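Local structure of peruvianin-I (Thevetia peruviana, 6ORM) at residues 33-45 and 56-68. The protein is a germin-like protein of the cupin family, found in plant latex, that acts as a cysteine peptidase and probably assembles into hexamers. Residues are numbered along the deposited sequence; the frame is centred on the assembly and turned at random.
Sequences TSDDFIYSGFKQA and VTFVTAGQFPALN. With NAG (2-acetamido-2-deoxy-beta-D-glucopyranose), chain D; NAG (2-acetamido-2-deoxy-beta-D-glucopyranose), chain B.
Tyr-39 lies along Phe-64 at the packed middle of this contact. Its CB sits over the centre of the Phe-64 face, 3.4 Å from the ring centroid, in a CH-pi contact. The two rings are nearly parallel, at 27°, but slid apart so that they barely overlap. With CG anti to the backbone N (chi1 -176°), the Tyr-39 ring extends past Phe-64 to Val-59. Both Val-59 methyls touch the Tyr-39 ring, and CG2 of Val-59 also reaches Phe-42 CZ at 3.5 Å. The Phe-64 edge faces backbone carbonyls, with CZ 3.4 Å from Phe-37 O.

The glycan side is looser and wet. Tyr-39 OH donates to a water (2.5 Å), which donates in turn to Phe-58 O and to O7 of the chain D NAG. Replacing Tyr-39 with alanine would keep the CB over Phe-64 but would probably open a gap beside Val-59 and Gln-63 and leave this water without its phenol donor. At the far end, away from the sugars, a second water takes the N-H of Ala-66 and donates to Asp-36 O.

Ile-38 and Tyr-39 pair in an antiparallel ladder with a strand of the second subunit, so a sheet runs across the interface. The contact thus joins that strand to the chain following strand 54-57 through apolar packing, with water carrying polar links between the segments.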
loop_
_atom_site.group_PDB
_atom_site.type_symbol
_atom_site.label_atom_id
_atom_site.label_comp_id
_atom_site.label_asym_id
_atom_site.label_seq_id
_atom_site.Cartn_x
_atom_site.Cartn_y
_atom_site.Cartn_z
ATOM N N THR A 33 7.603 17.035 -21.909
ATOM C CA THR A 33 8.675 18.019 -21.980
ATOM C C THR A 33 8.837 18.676 -20.615
ATOM O O THR A 33 8.059 18.432 -19.689
ATOM C CB THR A 33 8.405 19.085 -23.054
ATOM O OG1 THR A 33 7.309 19.912 -22.643
ATOM C CG2 THR A 33 8.075 18.436 -24.394
ATOM N N SER A 34 9.877 19.508 -20.497
ATOM C CA SER A 34 10.129 20.223 -19.247
ATOM C C SER A 34 8.910 21.015 -18.786
ATOM O O SER A 34 8.626 21.085 -17.584
ATOM C CB SER A 34 11.337 21.146 -19.404
ATOM O OG SER A 34 12.509 20.402 -19.682
ATOM N N ASP A 35 8.178 21.619 -19.728
ATOM C CA ASP A 35 7.029 22.448 -19.372
ATOM C C ASP A 35 5.945 21.666 -18.646
ATOM O O ASP A 35 5.142 22.265 -17.923
ATOM C CB ASP A 35 6.420 23.084 -20.625
ATOM C CG ASP A 35 7.291 24.172 -21.215
ATOM O OD1 ASP A 35 8.000 24.849 -20.445
ATOM O OD2 ASP A 35 7.253 24.366 -22.450
ATOM N N ASP A 36 5.905 20.343 -18.812
ATOM C CA ASP A 36 4.867 19.533 -18.190
ATOM C C ASP A 36 5.068 19.349 -16.693
ATOM O O ASP A 36 4.144 18.891 -16.015
ATOM C CB ASP A 36 4.803 18.164 -18.864
ATOM C CG ASP A 36 4.292 18.240 -20.287
ATOM O OD1 ASP A 36 3.231 18.859 -20.507
ATOM O OD2 ASP A 36 4.957 17.684 -21.187
ATOM N N PHE A 37 6.232 19.704 -16.158
ATOM C CA PHE A 37 6.541 19.440 -14.761
ATOM C C PHE A 37 6.559 20.703 -13.916
ATOM O O PHE A 37 6.867 20.635 -12.721
ATOM C CB PHE A 37 7.869 18.683 -14.668
ATOM C CG PHE A 37 7.827 17.343 -15.350
ATOM C CD1 PHE A 37 7.341 16.231 -14.686
ATOM C CD2 PHE A 37 8.231 17.206 -16.670
ATOM C CE1 PHE A 37 7.280 15.000 -15.312
ATOM C CE2 PHE A 37 8.173 15.975 -17.303
ATOM C CZ PHE A 37 7.696 14.871 -16.620
ATOM N N ILE A 38 6.231 21.847 -14.506
ATOM C CA ILE A 38 6.018 23.089 -13.779
ATOM C C ILE A 38 4.521 23.382 -13.771
ATOM O O ILE A 38 3.799 23.044 -14.716
ATOM C CB ILE A 38 6.817 24.251 -14.411
ATOM C CG1 ILE A 38 6.719 25.518 -13.558
ATOM C CG2 ILE A 38 6.348 24.516 -15.832
ATOM C CD1 ILE A 38 7.505 26.688 -14.116
ATOM N N TYR A 39 4.047 23.977 -12.679
ATOM C CA TYR A 39 2.679 24.477 -12.610
ATOM C C TYR A 39 2.701 25.869 -11.999
ATOM O O TYR A 39 3.265 26.065 -10.919
ATOM C CB TYR A 39 1.770 23.554 -11.791
ATOM C CG TYR A 39 0.324 24.003 -11.791
ATOM C CD1 TYR A 39 -0.487 23.790 -12.899
ATOM C CD2 TYR A 39 -0.223 24.655 -10.691
ATOM C CE1 TYR A 39 -1.805 24.203 -12.911
ATOM C CE2 TYR A 39 -1.540 25.072 -10.693
ATOM C CZ TYR A 39 -2.326 24.845 -11.805
ATOM O OH TYR A 39 -3.639 25.257 -11.815
ATOM N N SER A 40 2.081 26.831 -12.687
ATOM C CA SER A 40 2.188 28.240 -12.328
ATOM C C SER A 40 0.849 28.834 -11.904
ATOM O O SER A 40 0.700 30.060 -11.879
ATOM C CB SER A 40 2.772 29.039 -13.496
ATOM O OG SER A 40 4.125 28.692 -13.725
ATOM N N GLY A 41 -0.128 27.988 -11.571
ATOM C CA GLY A 41 -1.454 28.482 -11.237
ATOM C C GLY A 41 -1.486 29.441 -10.061
ATOM O O GLY A 41 -2.336 30.334 -10.014
ATOM N N PHE A 42 -0.568 29.283 -9.104
ATOM C CA PHE A 42 -0.590 30.144 -7.926
ATOM C C PHE A 42 -0.234 31.588 -8.241
ATOM O O PHE A 42 -0.438 32.456 -7.388
ATOM C CB PHE A 42 0.374 29.624 -6.857
ATOM C CG PHE A 42 -0.117 28.407 -6.134
ATOM C CD1 PHE A 42 -1.465 28.092 -6.109
ATOM C CD2 PHE A 42 0.773 27.582 -5.470
ATOM C CE1 PHE A 42 -1.914 26.971 -5.439
ATOM C CE2 PHE A 42 0.332 26.460 -4.797
ATOM C CZ PHE A 42 -1.014 26.154 -4.779
ATOM N N LYS A 43 0.278 31.866 -9.441
ATOM C CA LYS A 43 0.540 33.245 -9.831
ATOM C C LYS A 43 -0.739 34.025 -10.074
ATOM O O LYS A 43 -0.705 35.262 -10.077
ATOM C CB LYS A 43 1.434 33.282 -11.065
ATOM C CG LYS A 43 2.847 32.859 -10.755
ATOM C CD LYS A 43 3.811 33.380 -11.782
ATOM C CE LYS A 43 5.216 33.010 -11.395
ATOM N NZ LYS A 43 5.728 31.908 -12.242
ATOM N N GLN A 44 -1.859 33.343 -10.295
ATOM C CA GLN A 44 -3.148 34.011 -10.334
ATOM C C GLN A 44 -3.671 34.157 -8.918
ATOM O O GLN A 44 -3.834 33.154 -8.201
ATOM C CB GLN A 44 -4.112 33.233 -11.220
ATOM C CG GLN A 44 -3.424 32.669 -12.451
ATOM C CD GLN A 44 -4.323 31.789 -13.293
ATOM O OE1 GLN A 44 -5.540 31.762 -13.109
ATOM N NE2 GLN A 44 -3.719 31.043 -14.218
ATOM N N ALA A 45 -3.940 35.398 -8.513
ATOM C CA ALA A 45 -4.543 35.680 -7.227
ATOM C C ALA A 45 -5.936 35.063 -7.156
ATOM O O ALA A 45 -6.526 34.724 -8.186
ATOM C CB ALA A 45 -4.611 37.189 -6.999
ATOM N N VAL A 56 -10.127 28.721 -2.392
ATOM C CA VAL A 56 -9.198 27.615 -2.577
ATOM C C VAL A 56 -8.739 27.610 -4.027
ATOM O O VAL A 56 -9.565 27.606 -4.949
ATOM C CB VAL A 56 -9.834 26.265 -2.206
ATOM C CG1 VAL A 56 -8.780 25.175 -2.249
ATOM C CG2 VAL A 56 -10.482 26.331 -0.830
ATOM N N THR A 57 -7.426 27.618 -4.227
ATOM C CA THR A 57 -6.823 27.391 -5.536
ATOM C C THR A 57 -6.225 25.988 -5.504
ATOM O O THR A 57 -5.262 25.735 -4.774
ATOM C CB THR A 57 -5.775 28.452 -5.861
ATOM O OG1 THR A 57 -6.372 29.751 -5.766
ATOM C CG2 THR A 57 -5.233 28.255 -7.273
ATOM N N PHE A 58 -6.808 25.084 -6.287
ATOM C CA PHE A 58 -6.500 23.663 -6.212
ATOM C C PHE A 58 -5.333 23.299 -7.117
ATOM O O PHE A 58 -5.229 23.790 -8.244
ATOM C CB PHE A 58 -7.718 22.831 -6.616
ATOM C CG PHE A 58 -8.857 22.899 -5.646
ATOM C CD1 PHE A 58 -8.871 22.103 -4.513
ATOM C CD2 PHE A 58 -9.923 23.753 -5.874
ATOM C CE1 PHE A 58 -9.929 22.160 -3.623
ATOM C CE2 PHE A 58 -10.982 23.817 -4.988
ATOM C CZ PHE A 58 -10.986 23.019 -3.861
ATOM N N VAL A 59 -4.446 22.444 -6.610
ATOM C CA VAL A 59 -3.459 21.792 -7.464
ATOM C C VAL A 59 -3.492 20.294 -7.197
ATOM O O VAL A 59 -2.656 19.761 -6.456
ATOM C CB VAL A 59 -2.037 22.352 -7.268
ATOM C CG1 VAL A 59 -1.137 21.875 -8.397
ATOM C CG2 VAL A 59 -2.053 23.870 -7.213
ATOM N N THR A 60 -4.476 19.619 -7.779
ATOM C CA THR A 60 -4.515 18.170 -7.849
ATOM C C THR A 60 -4.107 17.731 -9.254
ATOM O O THR A 60 -3.809 18.553 -10.125
ATOM C CB THR A 60 -5.909 17.650 -7.491
ATOM O OG1 THR A 60 -6.800 17.892 -8.587
ATOM C CG2 THR A 60 -6.438 18.346 -6.244
ATOM N N ALA A 61 -4.086 16.414 -9.477
ATOM C CA ALA A 61 -3.815 15.898 -10.815
ATOM C C ALA A 61 -4.800 16.432 -11.849
ATOM O O ALA A 61 -4.480 16.449 -13.043
ATOM C CB ALA A 61 -3.840 14.368 -10.805
ATOM N N GLY A 62 -5.987 16.869 -11.421
ATOM C CA GLY A 62 -6.932 17.468 -12.349
ATOM C C GLY A 62 -6.456 18.789 -12.918
ATOM O O GLY A 62 -6.828 19.157 -14.035
ATOM N N GLN A 63 -5.647 19.527 -12.158
ATOM C CA GLN A 63 -5.090 20.798 -12.609
ATOM C C GLN A 63 -3.652 20.681 -13.089
ATOM O O GLN A 63 -3.239 21.438 -13.974
ATOM C CB GLN A 63 -5.145 21.835 -11.480
ATOM C CG GLN A 63 -6.546 22.214 -11.026
ATOM C CD GLN A 63 -7.210 21.129 -10.201
ATOM O OE1 GLN A 63 -6.639 20.630 -9.231
ATOM N NE2 GLN A 63 -8.420 20.751 -10.591
ATOM N N PHE A 64 -2.890 19.749 -12.518
ATOM C CA PHE A 64 -1.450 19.627 -12.728
ATOM C C PHE A 64 -1.199 18.191 -13.170
ATOM O O PHE A 64 -0.900 17.318 -12.344
ATOM C CB PHE A 64 -0.694 19.991 -11.449
ATOM C CG PHE A 64 0.802 20.077 -11.600
ATOM C CD1 PHE A 64 1.412 20.004 -12.843
ATOM C CD2 PHE A 64 1.600 20.246 -10.476
ATOM C CE1 PHE A 64 2.791 20.085 -12.957
ATOM C CE2 PHE A 64 2.974 20.329 -10.583
ATOM C CZ PHE A 64 3.573 20.250 -11.824
ATOM N N PRO A 65 -1.322 17.910 -14.471
ATOM C CA PRO A 65 -1.283 16.512 -14.943
ATOM C C PRO A 65 -0.065 15.717 -14.496
ATOM O O PRO A 65 -0.169 14.495 -14.329
ATOM C CB PRO A 65 -1.320 16.668 -16.469
ATOM C CG PRO A 65 -2.028 17.963 -16.695
ATOM C CD PRO A 65 -1.639 18.859 -15.554
ATOM N N ALA A 66 1.082 16.365 -14.286
ATOM C CA ALA A 66 2.276 15.642 -13.867
ATOM C C ALA A 66 2.150 15.042 -12.472
ATOM O O ALA A 66 2.964 14.184 -12.115
ATOM C CB ALA A 66 3.497 16.562 -13.924
ATOM N N LEU A 67 1.169 15.473 -11.675
ATOM C CA LEU A 67 0.958 14.877 -10.360
ATOM C C LEU A 67 0.386 13.469 -10.443
ATOM O O LEU A 67 0.454 12.727 -9.456
ATOM C CB LEU A 67 0.028 15.759 -9.526
ATOM C CG LEU A 67 0.592 17.119 -9.118
ATOM C CD1 LEU A 67 -0.426 17.890 -8.289
ATOM C CD2 LEU A 67 1.901 16.946 -8.355
ATOM N N ASN A 68 -0.178 13.092 -11.589
ATOM C CA ASN A 68 -0.795 11.781 -11.742
ATOM C C ASN A 68 0.209 10.681 -11.417
ATOM O O ASN A 68 1.323 10.661 -11.951
ATOM C CB ASN A 68 -1.327 11.632 -13.168
ATOM C CG ASN A 68 -2.198 10.403 -13.351
ATOM O OD1 ASN A 68 -3.067 10.106 -12.530
ATOM N ND2 ASN A 68 -1.976 9.687 -14.448
HETATM C C1 NAG D . -9.777 29.623 -11.115
HETATM C C2 NAG D . -8.908 28.684 -11.945
HETATM C C3 NAG D . -9.344 28.689 -13.408
HETATM C C4 NAG D . -10.840 28.421 -13.522
HETATM C C5 NAG D . -11.600 29.418 -12.658
HETATM C C6 NAG D . -13.093 29.187 -12.648
HETATM C C7 NAG D . -6.642 28.426 -11.030
HETATM C C8 NAG D . -5.236 28.946 -11.043
HETATM N N2 NAG D . -7.506 29.055 -11.833
HETATM O O3 NAG D . -8.604 27.685 -14.096
HETATM O O4 NAG D . -11.275 28.558 -14.872
HETATM O O5 NAG D . -11.151 29.300 -11.302
HETATM O O6 NAG D . -13.440 28.056 -11.862
HETATM O O7 NAG D . -6.978 27.480 -10.326
HETATM C C1 NAG B . -10.266 31.000 -6.131
HETATM C C2 NAG B . -11.479 30.819 -7.022
HETATM C C3 NAG B . -11.115 29.941 -8.212
HETATM C C4 NAG B . -9.859 30.457 -8.910
HETATM C C5 NAG B . -8.746 30.779 -7.912
HETATM C C6 NAG B . -7.562 31.478 -8.544
HETATM C C7 NAG B . -13.737 30.899 -6.060
HETATM C C8 NAG B . -14.777 30.154 -5.278
HETATM N N2 NAG B . -12.592 30.243 -6.283
HETATM O O3 NAG B . -12.210 29.915 -9.121
HETATM O O4 NAG B . -9.357 29.438 -9.765
HETATM O O5 NAG B . -9.231 31.629 -6.863
HETATM O O6 NAG B . -7.903 32.768 -9.033
HETATM O O7 NAG B . -13.924 32.038 -6.471
HETATM O O HOH W 1 1.454 18.780 -16.155
HETATM O O HOH W 2 -4.667 25.890 -9.647
#